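Local coordinates for protein lactaldehyde dehydrogenase (Escherichia coli, PDB 2IMP) that catalyses the NAD-dependent, irreversible oxidation of L-lactaldehyde to L-lactate, and of glycolaldehyde to glycolate, in the breakdown of fucose and rhamnose, at residues 20-25 with 38-43; 30-35 with 359-364. All coordinates share one frame; numbering follows the deposited sequence.

Interaction 1: residues 20-25 with 38-43; sequences GDAWID and IPDGQA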
loop_
_atom_site.group_PDB
_atom_site.type_symbol
_atom_site.label_atom_id
_atom_site.label_comp_id
_atom_site.label_asym_id
_atom_site.label_seq_id
_atom_site.Cartn_x
_atom_site.Cartn_y
_atom_site.Cartn_z
ATOM N N GLY A 20 -45.457 11.785 -19.193
ATOM C CA GLY A 20 -45.664 13.201 -18.951
ATOM C C GLY A 20 -45.947 13.937 -20.246
ATOM O O GLY A 20 -45.776 13.385 -21.336
ATOM N N ASP A 21 -46.384 15.186 -20.128
ATOM C CA ASP A 21 -46.691 16.003 -21.298
ATOM C C ASP A 21 -45.552 16.944 -21.714
ATOM O O ASP A 21 -45.533 17.457 -22.835
ATOM C CB ASP A 21 -47.950 16.834 -21.041
ATOM C CG ASP A 21 -49.201 15.985 -20.944
ATOM O OD1 ASP A 21 -50.255 16.531 -20.550
ATOM O OD2 ASP A 21 -49.133 14.778 -21.270
ATOM N N ALA A 22 -44.614 17.161 -20.797
ATOM C CA ALA A 22 -43.489 18.042 -21.061
ATOM C C ALA A 22 -42.216 17.338 -21.565
ATOM O O ALA A 22 -41.758 16.348 -20.988
ATOM C CB ALA A 22 -43.170 18.857 -19.816
ATOM N N TRP A 23 -41.674 17.862 -22.658
ATOM C CA TRP A 23 -40.458 17.332 -23.245
ATOM C C TRP A 23 -39.371 18.400 -23.428
ATOM O O TRP A 23 -39.662 19.589 -23.517
ATOM C CB TRP A 23 -40.734 16.704 -24.615
ATOM C CG TRP A 23 -41.627 15.510 -24.598
ATOM C CD1 TRP A 23 -42.991 15.508 -24.604
ATOM C CD2 TRP A 23 -41.220 14.137 -24.603
ATOM N NE1 TRP A 23 -43.460 14.217 -24.616
ATOM C CE2 TRP A 23 -42.399 13.358 -24.613
ATOM C CE3 TRP A 23 -39.978 13.490 -24.594
ATOM C CZ2 TRP A 23 -42.368 11.955 -24.622
ATOM C CZ3 TRP A 23 -39.948 12.098 -24.603
ATOM C CH2 TRP A 23 -41.139 11.347 -24.614
ATOM N N ILE A 24 -38.124 17.958 -23.465
ATOM C CA ILE A 24 -37.007 18.861 -23.674
ATOM C C ILE A 24 -36.346 18.605 -25.038
ATOM O O ILE A 24 -35.963 17.473 -25.342
ATOM C CB ILE A 24 -35.940 18.695 -22.567
ATOM C CG1 ILE A 24 -36.549 19.020 -21.201
ATOM C CG2 ILE A 24 -34.755 19.603 -22.846
ATOM C CD1 ILE A 24 -35.587 18.835 -20.037
ATOM N N ASP A 25 -36.244 19.642 -25.858
ATOM C CA ASP A 25 -35.629 19.476 -27.164
ATOM C C ASP A 25 -34.095 19.396 -27.128
ATOM O O ASP A 25 -33.443 20.197 -26.465
ATOM C CB ASP A 25 -36.009 20.629 -28.109
ATOM C CG ASP A 25 -37.465 20.593 -28.538
ATOM O OD1 ASP A 25 -37.958 19.515 -28.929
ATOM O OD2 ASP A 25 -38.112 21.659 -28.499
ATOM N N ILE A 38 -36.169 14.527 -24.978
ATOM C CA ILE A 38 -36.152 13.728 -23.769
ATOM C C ILE A 38 -37.196 14.185 -22.758
ATOM O O ILE A 38 -37.589 15.353 -22.737
ATOM C CB ILE A 38 -34.769 13.757 -23.071
ATOM C CG1 ILE A 38 -34.385 15.199 -22.741
ATOM C CG2 ILE A 38 -33.729 13.088 -23.952
ATOM C CD1 ILE A 38 -33.175 15.314 -21.833
ATOM N N PRO A 39 -37.663 13.264 -21.916
ATOM C CA PRO A 39 -38.662 13.661 -20.933
ATOM C C PRO A 39 -38.176 14.726 -19.949
ATOM O O PRO A 39 -37.008 14.741 -19.551
ATOM C CB PRO A 39 -39.012 12.343 -20.238
ATOM C CG PRO A 39 -37.836 11.465 -20.495
ATOM C CD PRO A 39 -37.452 11.810 -21.897
ATOM N N ASP A 40 -39.075 15.642 -19.605
ATOM C CA ASP A 40 -38.760 16.655 -18.619
ATOM C C ASP A 40 -38.946 16.012 -17.232
ATOM O O ASP A 40 -39.816 16.391 -16.447
ATOM C CB ASP A 40 -39.679 17.874 -18.793
ATOM C CG ASP A 40 -39.301 19.032 -17.880
ATOM O OD1 ASP A 40 -38.108 19.168 -17.547
ATOM O OD2 ASP A 40 -40.194 19.822 -17.505
ATOM N N GLY A 41 -38.127 14.986 -17.005
ATOM C CA GLY A 41 -38.152 14.213 -15.780
ATOM C C GLY A 41 -38.351 14.979 -14.497
ATOM O O GLY A 41 -38.027 16.160 -14.393
ATOM N N GLN A 42 -38.898 14.286 -13.512
ATOM C CA GLN A 42 -39.149 14.871 -12.208
ATOM C C GLN A 42 -38.605 13.986 -11.076
ATOM O O GLN A 42 -38.226 12.837 -11.313
ATOM C CB GLN A 42 -40.659 15.086 -12.019
ATOM C CG GLN A 42 -41.304 15.989 -13.078
ATOM C CD GLN A 42 -40.843 17.434 -12.978
ATOM O OE1 GLN A 42 -40.921 18.043 -11.915
ATOM N NE2 GLN A 42 -40.368 17.991 -14.091
ATOM N N ALA A 43 -38.578 14.521 -9.863
ATOM C CA ALA A 43 -38.086 13.767 -8.718
ATOM C C ALA A 43 -38.627 12.315 -8.635
ATOM O O ALA A 43 -37.860 11.370 -8.439
ATOM C CB ALA A 43 -38.407 14.522 -7.429
#
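Ile38 pairs with Ile24 as an antiparallel hydrogen-bonded pair, each residue giving its N-H to the carbonyl of the other. The bond from Ile24 N to Ile38 O is the shorter, 2.8 Å, and nearly straight; the return bond runs from Ile38 N to Ile24 O. Both isoleucines project from the same face of the sheet. Ile38 holds CG1 between its backbone N and carbonyl carbon (chi1 58°), which brings that methylene to 3.8 Å from Ile24 CB.

Pro39 follows, opposite Trp23 in a non-hydrogen-bonded pair where a proline costs no bond to the partner strand. The six-membered ring of the indole comes obliquely over the Ile38-Pro39 peptide: Trp23 CE3 lies within 3.4 Å of Ile38 C, and CZ3 packs 3.7 Å from Pro39 CD.

Asp40 takes over the pairing, its N reaching Ala22 O at 3.1 Å. With CG anti to the backbone N (chi1 -174°), the carboxylate lies across the side chains of Ala22 and Ile24: OD1 rests 3.6 Å from Ile24 CD1, where the two side chains cross at about a right angle, and OD2 sits by Ala22 CB. Asp40 is also the centre of an inverse gamma turn, closed by a weak bond from Gly41 N to Pro39 O, and Gln42 NE2 secures the exit by donating to Asp40 O at 2.9 Å.

Gln42 is the N-cap residue of helix 43-62, so the turn leads directly from the hairpin of strands 23-27 and 34-39 into that helix. Asp40 OD1 forms a salt bridge with Arg208, just ahead of helix 209-218, while strand 5-11 flanks strand 34-39 on its other side, with His7 touching Ile38 and Met9 touching Pro39.

Interaction 2: residues 30-35 with 359-364; sequences ATEAVI and EGKGYY
The backbones of Ala30 and Gly362 come together with their CA atoms 4.3 Å apart and no strand pairing, and Gly362 CA makes a C-H...O contact with Ala30 O at 3.4 Å. A side chain on Gly362 would run into that carbonyl, and the residue's positive phi also suits glycine.

Glu32 carries most of the side-chain contact. Its CG stands anti to the carbonyl carbon (chi1 -78°) and the chain runs on extended, delivering OE1 to Gly362 N at 2.9 Å. The bond is bent, 147° at the hydrogen, and the N-H meets OE1 from above the carboxylate plane. The same glutamate crosses the end of Tyr363 obliquely: CG lies 3.2 Å from Tyr363 OH, and the carboxylate is turned 61° from the ring plane. Lys361 folds back at chi2, bringing CD alongside OE1, while its NZ stays 5.0 Å from Glu32 OE1, not in contact, though the opposite charges may attract weakly. With the Glu32 side chain cut back to an alanine, the Gly362 N-H is likely to lose this acceptor and a gap to open beside the Tyr363 hydroxyl.

The ring of Tyr364 meets Ala30 instead. Its OH touches Ala30 CB, Ala30 O lies at the ring edge, and a water bridges the two residues, donating to Ala30 O and hydrogen-bonded to Tyr364 OH at 2.7 Å.

Tyr363 also bonds through its backbone to Pro29 and Leu328 and packs on Ala331 and Leu334 of helix 331-346. This is loop-to-loop packing of the aldehyde dehydrogenase fold: the turn of the N-terminal hairpin meets the loop between strands 350-353 and 368-371.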
loop_
_atom_site.group_PDB
_atom_site.type_symbol
_atom_site.label_atom_id
_atom_site.label_comp_id
_atom_site.label_asym_id
_atom_site.label_seq_id
_atom_site.Cartn_x
_atom_site.Cartn_y
_atom_site.Cartn_z
ATOM N N ALA A 30 -24.337 22.880 -34.149
ATOM C CA ALA A 30 -23.823 23.392 -35.412
ATOM C C ALA A 30 -24.914 23.992 -36.332
ATOM O O ALA A 30 -24.668 24.958 -37.053
ATOM C CB ALA A 30 -23.075 22.284 -36.154
ATOM N N THR A 31 -26.112 23.416 -36.269
ATOM C CA THR A 31 -27.228 23.843 -37.104
ATOM C C THR A 31 -28.485 24.328 -36.346
ATOM O O THR A 31 -29.425 24.842 -36.957
ATOM C CB THR A 31 -27.681 22.695 -38.016
ATOM O OG1 THR A 31 -28.273 21.664 -37.213
ATOM C CG2 THR A 31 -26.497 22.111 -38.768
ATOM N N GLU A 32 -28.487 24.155 -35.030
ATOM C CA GLU A 32 -29.626 24.540 -34.211
ATOM C C GLU A 32 -30.908 23.725 -34.483
ATOM O O GLU A 32 -31.989 24.074 -34.013
ATOM C CB GLU A 32 -29.918 26.029 -34.372
ATOM C CG GLU A 32 -28.974 26.912 -33.585
ATOM C CD GLU A 32 -29.212 28.379 -33.844
ATOM O OE1 GLU A 32 -28.788 28.873 -34.911
ATOM O OE2 GLU A 32 -29.834 29.037 -32.986
ATOM N N ALA A 33 -30.772 22.646 -35.244
ATOM C CA ALA A 33 -31.912 21.792 -35.537
ATOM C C ALA A 33 -32.181 20.750 -34.426
ATOM O O ALA A 33 -31.243 20.252 -33.798
ATOM C CB ALA A 33 -31.699 21.080 -36.866
ATOM N N VAL A 34 -33.456 20.445 -34.196
ATOM C CA VAL A 34 -33.843 19.474 -33.182
ATOM C C VAL A 34 -33.554 18.015 -33.604
ATOM O O VAL A 34 -34.180 17.485 -34.518
ATOM C CB VAL A 34 -35.339 19.616 -32.831
ATOM C CG1 VAL A 34 -35.726 18.609 -31.756
ATOM C CG2 VAL A 34 -35.619 21.034 -32.354
ATOM N N ILE A 35 -32.601 17.389 -32.927
ATOM C CA ILE A 35 -32.214 16.026 -33.252
ATOM C C ILE A 35 -32.923 14.935 -32.419
ATOM O O ILE A 35 -32.994 13.772 -32.815
ATOM C CB ILE A 35 -30.690 15.883 -33.124
ATOM C CG1 ILE A 35 -30.254 16.155 -31.682
ATOM C CG2 ILE A 35 -30.008 16.880 -34.056
ATOM C CD1 ILE A 35 -28.749 16.190 -31.488
ATOM N N GLU A 359 -21.942 35.466 -36.581
ATOM C CA GLU A 359 -23.394 35.549 -36.538
ATOM C C GLU A 359 -24.120 34.737 -37.635
ATOM O O GLU A 359 -23.953 34.986 -38.828
ATOM C CB GLU A 359 -23.833 37.016 -36.584
ATOM C CG GLU A 359 -25.301 37.231 -36.241
ATOM C CD GLU A 359 -25.603 38.663 -35.820
ATOM O OE1 GLU A 359 -25.397 39.590 -36.635
ATOM O OE2 GLU A 359 -26.048 38.859 -34.669
ATOM N N GLY A 360 -24.915 33.768 -37.197
ATOM C CA GLY A 360 -25.651 32.919 -38.113
ATOM C C GLY A 360 -26.064 31.632 -37.420
ATOM O O GLY A 360 -26.157 31.593 -36.194
ATOM N N LYS A 361 -26.312 30.583 -38.199
ATOM C CA LYS A 361 -26.708 29.289 -37.647
ATOM C C LYS A 361 -25.651 28.656 -36.716
ATOM O O LYS A 361 -24.452 28.763 -36.963
ATOM C CB LYS A 361 -27.019 28.308 -38.781
ATOM C CG LYS A 361 -28.275 28.627 -39.575
ATOM C CD LYS A 361 -29.523 28.446 -38.728
ATOM C CE LYS A 361 -30.785 28.626 -39.558
ATOM N NZ LYS A 361 -32.014 28.391 -38.750
ATOM N N GLY A 362 -26.110 27.998 -35.656
ATOM C CA GLY A 362 -25.187 27.374 -34.727
ATOM C C GLY A 362 -24.537 28.397 -33.816
ATOM O O GLY A 362 -24.862 29.581 -33.881
ATOM N N TYR A 363 -23.618 27.947 -32.967
ATOM C CA TYR A 363 -22.941 28.846 -32.041
ATOM C C TYR A 363 -21.414 28.855 -32.192
ATOM O O TYR A 363 -20.697 28.231 -31.410
ATOM C CB TYR A 363 -23.311 28.482 -30.602
ATOM C CG TYR A 363 -24.754 28.076 -30.461
ATOM C CD1 TYR A 363 -25.122 26.729 -30.474
ATOM C CD2 TYR A 363 -25.760 29.033 -30.390
ATOM C CE1 TYR A 363 -26.456 26.349 -30.429
ATOM C CE2 TYR A 363 -27.099 28.664 -30.349
ATOM C CZ TYR A 363 -27.440 27.322 -30.371
ATOM O OH TYR A 363 -28.766 26.954 -30.361
ATOM N N TYR A 364 -20.928 29.575 -33.196
ATOM C CA TYR A 364 -19.499 29.631 -33.437
ATOM C C TYR A 364 -18.768 30.884 -32.936
ATOM O O TYR A 364 -19.264 32.005 -33.055
ATOM C CB TYR A 364 -19.210 29.475 -34.931
ATOM C CG TYR A 364 -19.744 28.201 -35.524
ATOM C CD1 TYR A 364 -21.063 28.113 -35.970
ATOM C CD2 TYR A 364 -18.936 27.069 -35.623
ATOM C CE1 TYR A 364 -21.562 26.928 -36.497
ATOM C CE2 TYR A 364 -19.424 25.882 -36.146
ATOM C CZ TYR A 364 -20.732 25.816 -36.581
ATOM O OH TYR A 364 -21.205 24.636 -37.102
HETATM O O HOH W 1 -22.976 24.747 -39.189
#

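How the interactions relate
Interactions 1 and 2 lie 23 Å apart, centre to centre, and both draw on strand 34-39: its start, with the turn before it, serves interaction 2, and its end serves interaction 1. Along the chain the segments alternate, 20-25, 30-35, 38-43 and then, more than three hundred residues later, 359-364. Interaction 1 is therefore local, pairing the two strands of the hairpin at the end away from its turn, within the N-terminal four-stranded sheet, whereas interaction 2 ties that turn to a distant loop. They touch where Asp25 OD1 packs 3.7 Å from Val34 CG1. One hairpin thus touches Arg208 at one end and the 359-364 loop at the other, near the bound dinucleotide but not touching it.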